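Long-range contacts in sulfatase (Bacteroides fragilis CAG:558, PDB 6USS), which probably hydrolyses aryl sulfate esters as a calcium-dependent gut bacterial sulfatase: residues A[58-63]-A[338-343]; A[159-164]-A[253-258]; A[440-445]-A[453-458]. The protein carries 1 engineered substitution. One frame throughout, in Å; residues are numbered along the deposited sequence.

Contact 1 of 3, residues A[58-63]-A[338-343]; sequences THYNEV and HTQNSP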
loop_
_atom_site.group_PDB
_atom_site.type_symbol
_atom_site.label_atom_id
_atom_site.label_comp_id
_atom_site.label_asym_id
_atom_site.label_seq_id
_atom_site.Cartn_x
_atom_site.Cartn_y
_atom_site.Cartn_z
ATOM N N THR A 58 38.441 10.572 -17.211
ATOM C CA THR A 58 38.530 12.003 -16.932
ATOM C C THR A 58 39.213 12.250 -15.598
ATOM O O THR A 58 39.500 11.330 -14.830
ATOM C CB THR A 58 37.162 12.681 -16.890
ATOM O OG1 THR A 58 36.422 12.155 -15.781
ATOM C CG2 THR A 58 36.417 12.503 -18.191
ATOM N N HIS A 59 39.457 13.529 -15.310
ATOM C CA HIS A 59 39.986 13.875 -13.998
ATOM C C HIS A 59 38.981 13.558 -12.896
ATOM O O HIS A 59 39.375 13.101 -11.809
ATOM C CB HIS A 59 40.384 15.349 -13.937
ATOM C CG HIS A 59 40.877 15.766 -12.585
ATOM N ND1 HIS A 59 41.976 15.183 -11.981
ATOM C CD2 HIS A 59 40.397 16.670 -11.696
ATOM C CE1 HIS A 59 42.161 15.726 -10.788
ATOM N NE2 HIS A 59 41.214 16.627 -10.590
ATOM N N TYR A 60 37.684 13.777 -13.156
ATOM C CA TYR A 60 36.673 13.363 -12.185
ATOM C C TYR A 60 36.770 11.876 -11.899
ATOM O O TYR A 60 36.696 11.459 -10.738
ATOM C CB TYR A 60 35.278 13.702 -12.684
ATOM C CG TYR A 60 34.985 15.178 -12.649
ATOM C CD1 TYR A 60 35.232 15.923 -11.503
ATOM C CD2 TYR A 60 34.473 15.832 -13.760
ATOM C CE1 TYR A 60 34.960 17.281 -11.451
ATOM C CE2 TYR A 60 34.193 17.203 -13.718
ATOM C CZ TYR A 60 34.441 17.910 -12.553
ATOM O OH TYR A 60 34.190 19.246 -12.487
ATOM N N ASN A 61 36.937 11.055 -12.943
ATOM C CA ASN A 61 37.096 9.622 -12.721
ATOM C C ASN A 61 38.265 9.350 -11.801
ATOM O O ASN A 61 38.181 8.489 -10.918
ATOM C CB ASN A 61 37.304 8.884 -14.040
ATOM C CG ASN A 61 36.118 8.992 -14.955
ATOM O OD1 ASN A 61 36.263 9.042 -16.172
ATOM N ND2 ASN A 61 34.935 9.030 -14.377
ATOM N N GLU A 62 39.361 10.088 -11.976
ATOM C CA GLU A 62 40.516 9.886 -11.110
ATOM C C GLU A 62 40.192 10.235 -9.659
ATOM O O GLU A 62 40.674 9.564 -8.741
ATOM C CB GLU A 62 41.719 10.698 -11.608
ATOM C CG GLU A 62 42.237 10.362 -13.019
ATOM C CD GLU A 62 42.848 8.959 -13.152
ATOM O OE1 GLU A 62 42.771 8.146 -12.198
ATOM O OE2 GLU A 62 43.407 8.666 -14.231
ATOM N N VAL A 63 39.375 11.265 -9.419
ATOM C CA VAL A 63 39.212 11.718 -8.033
ATOM C C VAL A 63 38.078 11.004 -7.279
ATOM O O VAL A 63 38.198 10.770 -6.073
ATOM C CB VAL A 63 39.044 13.257 -7.957
ATOM C CG1 VAL A 63 40.132 13.947 -8.732
ATOM C CG2 VAL A 63 37.662 13.734 -8.426
ATOM N N HIS A 338 29.332 25.604 -14.833
ATOM C CA HIS A 338 28.643 24.915 -15.931
ATOM C C HIS A 338 29.521 23.874 -16.612
ATOM O O HIS A 338 29.230 23.475 -17.750
ATOM C CB HIS A 338 28.111 25.883 -16.995
ATOM C CG HIS A 338 27.287 27.001 -16.440
ATOM N ND1 HIS A 338 26.039 26.804 -15.881
ATOM C CD2 HIS A 338 27.530 28.332 -16.355
ATOM C CE1 HIS A 338 25.549 27.964 -15.483
ATOM N NE2 HIS A 338 26.431 28.908 -15.760
ATOM N N THR A 339 30.603 23.427 -15.967
ATOM C CA THR A 339 31.444 22.371 -16.529
ATOM C C THR A 339 31.590 21.165 -15.608
ATOM O O THR A 339 32.460 20.327 -15.843
ATOM C CB THR A 339 32.832 22.914 -16.884
ATOM O OG1 THR A 339 33.544 23.254 -15.686
ATOM C CG2 THR A 339 32.715 24.143 -17.795
ATOM N N GLN A 340 30.756 21.045 -14.575
ATOM C CA GLN A 340 30.945 19.999 -13.579
ATOM C C GLN A 340 30.508 18.618 -14.064
ATOM O O GLN A 340 30.595 17.659 -13.284
ATOM C CB GLN A 340 30.195 20.358 -12.297
ATOM C CG GLN A 340 30.871 21.406 -11.438
ATOM C CD GLN A 340 30.721 22.827 -11.996
ATOM O OE1 GLN A 340 29.964 23.064 -12.942
ATOM N NE2 GLN A 340 31.457 23.773 -11.411
ATOM N N ASN A 341 30.031 18.481 -15.305
ATOM C CA ASN A 341 29.811 17.177 -15.928
ATOM C C ASN A 341 30.721 17.000 -17.144
ATOM O O ASN A 341 30.421 16.220 -18.058
ATOM C CB ASN A 341 28.340 16.988 -16.306
ATOM C CG ASN A 341 27.407 17.165 -15.120
ATOM O OD1 ASN A 341 27.313 16.289 -14.247
ATOM N ND2 ASN A 341 26.727 18.306 -15.070
ATOM N N SER A 342 31.836 17.727 -17.158
ATOM C CA SER A 342 32.755 17.682 -18.282
ATOM C C SER A 342 33.167 16.239 -18.563
ATOM O O SER A 342 33.406 15.476 -17.619
ATOM C CB SER A 342 33.994 18.524 -17.984
ATOM O OG SER A 342 35.092 17.999 -18.698
ATOM N N PRO A 343 33.312 15.841 -19.844
ATOM C CA PRO A 343 33.292 16.674 -21.051
ATOM C C PRO A 343 31.904 17.092 -21.515
ATOM O O PRO A 343 31.796 17.661 -22.588
ATOM C CB PRO A 343 33.904 15.751 -22.097
ATOM C CG PRO A 343 33.369 14.421 -21.700
ATOM C CD PRO A 343 33.472 14.421 -20.189
#
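The Tyr60 ring meets the 338-343 loop with its rim. Thr339 O and Ser342 O lie at the ring edge, close to its plane. Gln340 O sits obliquely to the ring, 3.7 Å from CE2 of Tyr60. The phenol oxygen reaches furthest: Tyr60 OH comes within 3.5 Å of Gln340 CA. The touch is by van der Waals packing against a type I turn, Thr339 to Ser342, closed by Ser342 N to Thr339 O. Tyr60 CG lies anti to its own carbonyl carbon (chi1 -72°), which carries the ring out from the helix to this turn. A second, smaller touch joins Thr58 CG2 to Pro343 CD at 4.0 Å, the two side chains crossing at about a right angle. Pro343 follows a cis peptide bond. Thr58 and Asn61 form a capping box: Asn61 N donates to Thr58 OG1 and Thr58 N to Asn61 OD1. Thr58 OG1 also bonds Gln47, and Gln340 NE2 bonds Asp334 O. The contact is at the surface, where the start of helix 59-63 rests on the long loop between strand 315-321 and helix 353-356.

Contact 2 of 3, residues A[159-164]-A[253-258]; sequences HTIHCG and FFLYMA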
loop_
_atom_site.group_PDB
_atom_site.type_symbol
_atom_site.label_atom_id
_atom_site.label_comp_id
_atom_site.label_asym_id
_atom_site.label_seq_id
_atom_site.Cartn_x
_atom_site.Cartn_y
_atom_site.Cartn_z
ATOM N N HIS A 159 6.461 -8.652 -4.980
ATOM C CA HIS A 159 6.453 -7.895 -3.730
ATOM C C HIS A 159 7.223 -6.601 -3.988
ATOM O O HIS A 159 8.427 -6.638 -4.265
ATOM C CB HIS A 159 7.074 -8.704 -2.594
ATOM C CG HIS A 159 7.222 -7.935 -1.315
ATOM N ND1 HIS A 159 6.145 -7.413 -0.627
ATOM C CD2 HIS A 159 8.322 -7.596 -0.597
ATOM C CE1 HIS A 159 6.573 -6.798 0.462
ATOM N NE2 HIS A 159 7.891 -6.894 0.504
ATOM N N THR A 160 6.531 -5.460 -3.928
ATOM C CA THR A 160 7.072 -4.190 -4.403
ATOM C C THR A 160 7.491 -3.313 -3.231
ATOM O O THR A 160 6.696 -3.076 -2.313
ATOM C CB THR A 160 6.032 -3.464 -5.252
ATOM O OG1 THR A 160 4.821 -3.349 -4.503
ATOM C CG2 THR A 160 5.736 -4.263 -6.497
ATOM N N ILE A 161 8.728 -2.827 -3.272
ATOM C CA ILE A 161 9.312 -2.043 -2.191
ATOM C C ILE A 161 9.813 -0.726 -2.762
ATOM O O ILE A 161 10.573 -0.723 -3.739
ATOM C CB ILE A 161 10.481 -2.779 -1.512
ATOM C CG1 ILE A 161 10.061 -4.165 -1.046
ATOM C CG2 ILE A 161 11.047 -1.949 -0.374
ATOM C CD1 ILE A 161 11.227 -5.044 -0.696
ATOM N N HIS A 162 9.408 0.384 -2.135
ATOM C CA HIS A 162 9.955 1.707 -2.411
ATOM C C HIS A 162 10.790 2.210 -1.235
ATOM O O HIS A 162 10.341 2.187 -0.077
ATOM C CB HIS A 162 8.876 2.755 -2.701
ATOM C CG HIS A 162 9.418 4.149 -2.683
ATOM N ND1 HIS A 162 10.057 4.713 -3.771
ATOM C CD2 HIS A 162 9.534 5.046 -1.676
ATOM C CE1 HIS A 162 10.481 5.925 -3.451
ATOM N NE2 HIS A 162 10.176 6.151 -2.185
ATOM N N CYS A 163 11.976 2.727 -1.544
ATOM C CA CYS A 163 12.890 3.201 -0.517
ATOM C C CYS A 163 13.570 4.474 -0.994
ATOM O O CYS A 163 14.318 4.445 -1.982
ATOM C CB CYS A 163 13.919 2.120 -0.194
ATOM S SG CYS A 163 15.097 2.633 1.085
ATOM N N GLY A 164 13.313 5.580 -0.294
ATOM C CA GLY A 164 13.934 6.849 -0.642
ATOM C C GLY A 164 13.039 7.888 -1.305
ATOM O O GLY A 164 11.873 8.057 -0.930
ATOM N N PHE A 253 10.654 -10.078 -5.778
ATOM C CA PHE A 253 10.520 -8.714 -5.301
ATOM C C PHE A 253 11.022 -7.710 -6.337
ATOM O O PHE A 253 11.753 -8.036 -7.282
ATOM C CB PHE A 253 11.243 -8.516 -3.959
ATOM C CG PHE A 253 12.746 -8.630 -4.033
ATOM C CD1 PHE A 253 13.529 -7.573 -4.501
ATOM C CD2 PHE A 253 13.387 -9.776 -3.586
ATOM C CE1 PHE A 253 14.906 -7.683 -4.546
ATOM C CE2 PHE A 253 14.772 -9.887 -3.624
ATOM C CZ PHE A 253 15.529 -8.854 -4.105
ATOM N N PHE A 254 10.593 -6.476 -6.141
ATOM C CA PHE A 254 11.094 -5.344 -6.895
ATOM C C PHE A 254 11.394 -4.278 -5.857
ATOM O O PHE A 254 10.501 -3.874 -5.107
ATOM C CB PHE A 254 10.066 -4.875 -7.917
ATOM C CG PHE A 254 10.370 -3.543 -8.505
ATOM C CD1 PHE A 254 11.414 -3.385 -9.398
ATOM C CD2 PHE A 254 9.604 -2.431 -8.169
ATOM C CE1 PHE A 254 11.689 -2.135 -9.959
ATOM C CE2 PHE A 254 9.882 -1.175 -8.718
ATOM C CZ PHE A 254 10.920 -1.033 -9.615
ATOM N N LEU A 255 12.654 -3.887 -5.757
ATOM C CA LEU A 255 13.073 -2.827 -4.861
ATOM C C LEU A 255 13.430 -1.605 -5.693
ATOM O O LEU A 255 14.349 -1.663 -6.515
ATOM C CB LEU A 255 14.266 -3.279 -4.027
ATOM C CG LEU A 255 14.984 -2.147 -3.283
ATOM C CD1 LEU A 255 14.022 -1.441 -2.386
ATOM C CD2 LEU A 255 16.166 -2.688 -2.474
ATOM N N TYR A 256 12.702 -0.509 -5.493
ATOM C CA TYR A 256 13.061 0.774 -6.103
ATOM C C TYR A 256 13.900 1.533 -5.085
ATOM O O TYR A 256 13.382 2.257 -4.234
ATOM C CB TYR A 256 11.822 1.571 -6.504
ATOM C CG TYR A 256 12.093 2.936 -7.145
ATOM C CD1 TYR A 256 13.114 3.120 -8.079
ATOM C CD2 TYR A 256 11.292 4.037 -6.835
ATOM C CE1 TYR A 256 13.340 4.381 -8.683
ATOM C CE2 TYR A 256 11.502 5.280 -7.427
ATOM C CZ TYR A 256 12.527 5.450 -8.351
ATOM O OH TYR A 256 12.710 6.701 -8.916
ATOM N N MET A 257 15.218 1.360 -5.170
ATOM C CA MET A 257 16.148 2.027 -4.257
ATOM C C MET A 257 16.479 3.393 -4.838
ATOM O O MET A 257 17.367 3.527 -5.677
ATOM C CB MET A 257 17.399 1.181 -4.061
ATOM C CG MET A 257 18.338 1.706 -3.000
ATOM S SD MET A 257 17.676 1.368 -1.360
ATOM C CE MET A 257 18.784 2.332 -0.319
ATOM N N ALA A 258 15.756 4.422 -4.389
ATOM C CA ALA A 258 15.851 5.765 -4.964
ATOM C C ALA A 258 16.456 6.714 -3.930
ATOM O O ALA A 258 15.739 7.276 -3.104
ATOM C CB ALA A 258 14.480 6.251 -5.434
#
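Ile161 and Leu255 turn their branches toward each other through their first torsions. Ile161 CG2 stands opposite the backbone N across the CA-CB bond, while Leu255 has CG in that place (chi1 167°). Ile161 CG2 and Leu255 CD1 then meet at 3.6 Å. Cys163 SG and Met257 CG take the same trans setting, and a bend at chi2 in Met257 leaves its SD 3.8 Å from Cys163 SG. The two strands are parallel neighbours in the central mixed sheet of the sulfatase domain, an alpha/beta fold of the alkaline phosphatase clan. Their axes run at 11°.

Residues pair in order from His159 with Phe253 to Gly164 with Ala258. Five backbone bonds alternate between the strands, the straightest being Tyr256 N to Ile161 O. Strand 185-187 continues the sheet beyond 159-164, and strand 35-41 beyond 253-258.

On the face with Ile161, Cys163, Leu255 and Met257, helix 231-247 lies against the sheet: its Ala242 touches Ile161 and its Ala239 touches Met257. His162, Phe254 and Tyr256 lie on the other face, with Phe183 against all three. The Tyr256 side chain is about 9 Å from the bound calcium ion and about 7 Å from the side chain of the calcium ligand Asp322. This end of the strand pair therefore lies near the metal site.

His162 and Tyr256 run side by side and meet rim to rim, planes at 49°. Tyr256 CD2 sits at the imidazole edge, 3.4 Å from His162 ND1. The other ring nitrogen, His162 NE2, donates to Gly164 O at 2.8 Å, approaching from above the carbonyl plane.

Contact 3 of 3, residues A[440-445]-A[453-458]; sequences PTCTVR and YYYENG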
loop_
_atom_site.group_PDB
_atom_site.type_symbol
_atom_site.label_atom_id
_atom_site.label_comp_id
_atom_site.label_asym_id
_atom_site.label_seq_id
_atom_site.Cartn_x
_atom_site.Cartn_y
_atom_site.Cartn_z
ATOM N N PRO A 440 13.351 27.642 -21.381
ATOM C CA PRO A 440 12.264 26.919 -22.080
ATOM C C PRO A 440 12.719 26.390 -23.437
ATOM O O PRO A 440 13.043 27.160 -24.345
ATOM C CB PRO A 440 11.168 27.982 -22.236
ATOM C CG PRO A 440 11.667 29.211 -21.510
ATOM C CD PRO A 440 13.129 29.099 -21.335
ATOM N N THR A 441 12.719 25.064 -23.583
ATOM C CA THR A 441 13.217 24.421 -24.791
ATOM C C THR A 441 12.396 23.176 -25.093
ATOM O O THR A 441 11.748 22.603 -24.210
ATOM C CB THR A 441 14.679 23.990 -24.643
ATOM O OG1 THR A 441 14.802 23.123 -23.503
ATOM C CG2 THR A 441 15.607 25.189 -24.490
ATOM N N CYS A 442 12.455 22.743 -26.345
ATOM C CA CYS A 442 12.221 21.353 -26.676
ATOM C C CYS A 442 13.389 20.863 -27.513
ATOM O O CYS A 442 14.063 21.642 -28.191
ATOM C CB CYS A 442 10.894 21.146 -27.433
ATOM S SG CYS A 442 10.619 22.429 -28.640
ATOM N N THR A 443 13.607 19.559 -27.482
ATOM C CA THR A 443 14.773 18.941 -28.081
ATOM C C THR A 443 14.353 17.657 -28.767
ATOM O O THR A 443 13.545 16.891 -28.220
ATOM C CB THR A 443 15.818 18.629 -27.008
ATOM O OG1 THR A 443 16.169 19.837 -26.335
ATOM C CG2 THR A 443 17.060 18.041 -27.637
ATOM N N VAL A 444 14.903 17.412 -29.956
ATOM C CA VAL A 444 14.866 16.083 -30.559
ATOM C C VAL A 444 16.290 15.600 -30.832
ATOM O O VAL A 444 17.149 16.365 -31.292
ATOM C CB VAL A 444 14.025 16.059 -31.852
ATOM C CG1 VAL A 444 14.582 17.067 -32.892
ATOM C CG2 VAL A 444 13.985 14.642 -32.416
ATOM N N ARG A 445 16.534 14.326 -30.525
ATOM C CA ARG A 445 17.745 13.615 -30.904
ATOM C C ARG A 445 17.366 12.501 -31.866
ATOM O O ARG A 445 16.380 11.795 -31.638
ATOM C CB ARG A 445 18.443 13.023 -29.681
ATOM C CG ARG A 445 19.590 12.108 -30.009
ATOM C CD ARG A 445 20.758 12.872 -30.612
ATOM N NE ARG A 445 21.865 11.971 -30.905
ATOM C CZ ARG A 445 22.648 11.396 -29.989
ATOM N NH1 ARG A 445 22.479 11.627 -28.690
ATOM N NH2 ARG A 445 23.610 10.571 -30.377
ATOM N N TYR A 453 15.536 23.706 -29.608
ATOM C CA TYR A 453 14.790 24.900 -29.969
ATOM C C TYR A 453 14.462 25.680 -28.708
ATOM O O TYR A 453 14.008 25.098 -27.717
ATOM C CB TYR A 453 13.509 24.529 -30.696
ATOM C CG TYR A 453 12.525 25.669 -30.840
ATOM C CD1 TYR A 453 12.800 26.761 -31.675
ATOM C CD2 TYR A 453 11.299 25.641 -30.167
ATOM C CE1 TYR A 453 11.879 27.800 -31.824
ATOM C CE2 TYR A 453 10.368 26.677 -30.317
ATOM C CZ TYR A 453 10.662 27.752 -31.147
ATOM O OH TYR A 453 9.752 28.786 -31.304
ATOM N N TYR A 454 14.682 26.990 -28.748
ATOM C CA TYR A 454 14.521 27.841 -27.576
ATOM C C TYR A 454 13.251 28.667 -27.743
ATOM O O TYR A 454 13.177 29.535 -28.623
ATOM C CB TYR A 454 15.741 28.732 -27.384
ATOM C CG TYR A 454 17.012 27.987 -27.020
ATOM C CD1 TYR A 454 17.734 27.289 -27.987
ATOM C CD2 TYR A 454 17.496 27.981 -25.708
ATOM C CE1 TYR A 454 18.899 26.616 -27.671
ATOM C CE2 TYR A 454 18.679 27.314 -25.381
ATOM C CZ TYR A 454 19.379 26.635 -26.372
ATOM O OH TYR A 454 20.551 25.965 -26.074
ATOM N N TYR A 455 12.259 28.392 -26.884
ATOM C CA TYR A 455 10.984 29.094 -26.942
ATOM C C TYR A 455 11.154 30.594 -26.780
ATOM O O TYR A 455 10.361 31.361 -27.330
ATOM C CB TYR A 455 10.047 28.584 -25.850
ATOM C CG TYR A 455 9.470 27.216 -26.078
ATOM C CD1 TYR A 455 8.468 27.021 -27.001
ATOM C CD2 TYR A 455 9.911 26.122 -25.353
ATOM C CE1 TYR A 455 7.914 25.784 -27.208
ATOM C CE2 TYR A 455 9.357 24.862 -25.555
ATOM C CZ TYR A 455 8.353 24.714 -26.483
ATOM O OH TYR A 455 7.779 23.496 -26.720
ATOM N N GLU A 456 12.156 31.030 -26.010
ATOM C CA GLU A 456 12.188 32.430 -25.604
ATOM C C GLU A 456 12.502 33.354 -26.777
ATOM O O GLU A 456 11.989 34.481 -26.824
ATOM C CB GLU A 456 13.185 32.646 -24.454
ATOM C CG GLU A 456 12.886 33.903 -23.612
ATOM C CD GLU A 456 13.932 34.202 -22.528
ATOM O OE1 GLU A 456 14.559 33.244 -22.007
ATOM O OE2 GLU A 456 14.107 35.403 -22.183
ATOM N N ASN A 457 13.312 32.902 -27.741
ATOM C CA ASN A 457 13.605 33.750 -28.889
ATOM C C ASN A 457 13.678 32.986 -30.204
ATOM O O ASN A 457 14.170 33.548 -31.186
ATOM C CB ASN A 457 14.917 34.502 -28.671
ATOM C CG ASN A 457 16.109 33.564 -28.553
ATOM O OD1 ASN A 457 15.941 32.341 -28.462
ATOM N ND2 ASN A 457 17.319 34.128 -28.559
ATOM N N GLY A 458 13.227 31.729 -30.256
ATOM C CA GLY A 458 13.244 30.955 -31.489
ATOM C C GLY A 458 14.609 30.487 -31.950
ATOM O O GLY A 458 14.733 29.977 -33.070
HETATM O O HOH W 1 14.127 29.616 -24.426
#
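A beta hairpin, strands 441-446 and 449-454, holds this contact at its open end. It belongs to the four-stranded antiparallel sheet in the C-terminal part of the chain. Cys442 and Tyr453 form the hydrogen-bonded pair. Tyr453 N gives a nearly straight bond to Cys442 O (2.9 Å, 173°), and Cys442 N returns one to Tyr453 O in the carbonyl plane. Thr441 and Tyr454 are the next, non-hydrogen-bonded pair. Beyond them the strand ends, but Tyr455 N still reaches Pro440 O at 2.9 Å.

The side chains divide between the two faces of the sheet. On one, Thr441 CG2 lies over the Tyr454 ring in a CH-pi contact, 4.0 Å from the centroid. Tyr454 OH bonds Glu461 on the next strand. On the other, Cys442 SG meets two tyrosines. It sits at the edge of the Tyr453 ring, 3.6 Å from CD2, and obliquely to the Tyr455 ring, 4.6 Å from its centroid. A chi1 of 41° sets SG between the backbone N and carbonyl carbon of Cys442, which brings the sulfur to both rings. Leu490 and Leu494 of helix 480-496 also touch this cysteine.

Tyr455 folds back along the first strand with its ring edge on the backbone: CD2 of Tyr455 is 3.4 Å from Pro440 C. Its CB also packs on Pro440 CB at 3.8 Å. Tyr455 OH bonds Asn426, and Tyr453 OH bonds Pro512 O.

Pro440 O is gripped twice. It accepts from Tyr455 N and from a water (2.7 Å), which in turn accepts from Glu456 N. This carbonyl thus ties together the strand end and the turn that follows, and the water extends the pairing where direct backbone bonding stops.

Overall arrangement
Contact 2 is nested along the chain inside the long loop closed by contact 1, and contact 3 follows both. Contacts 1 and 2 both belong to the sulfatase domain, with centres about 31 Å apart. Contact 2 is inside the central mixed sheet. Contact 1 lies at the surface, on the loop that follows strand 315-321 of that same sheet. Contact 3 belongs to the separate four-stranded sheet, across the chain's centre from contact 2 and about 35 Å away between centres. None touches another. Contact 2 lies near the calcium site. In contact 1 the Gln340 side chain is about 11 Å from that of the calcium ligand Asp43. Contact 3 holds together a hairpin away from the site.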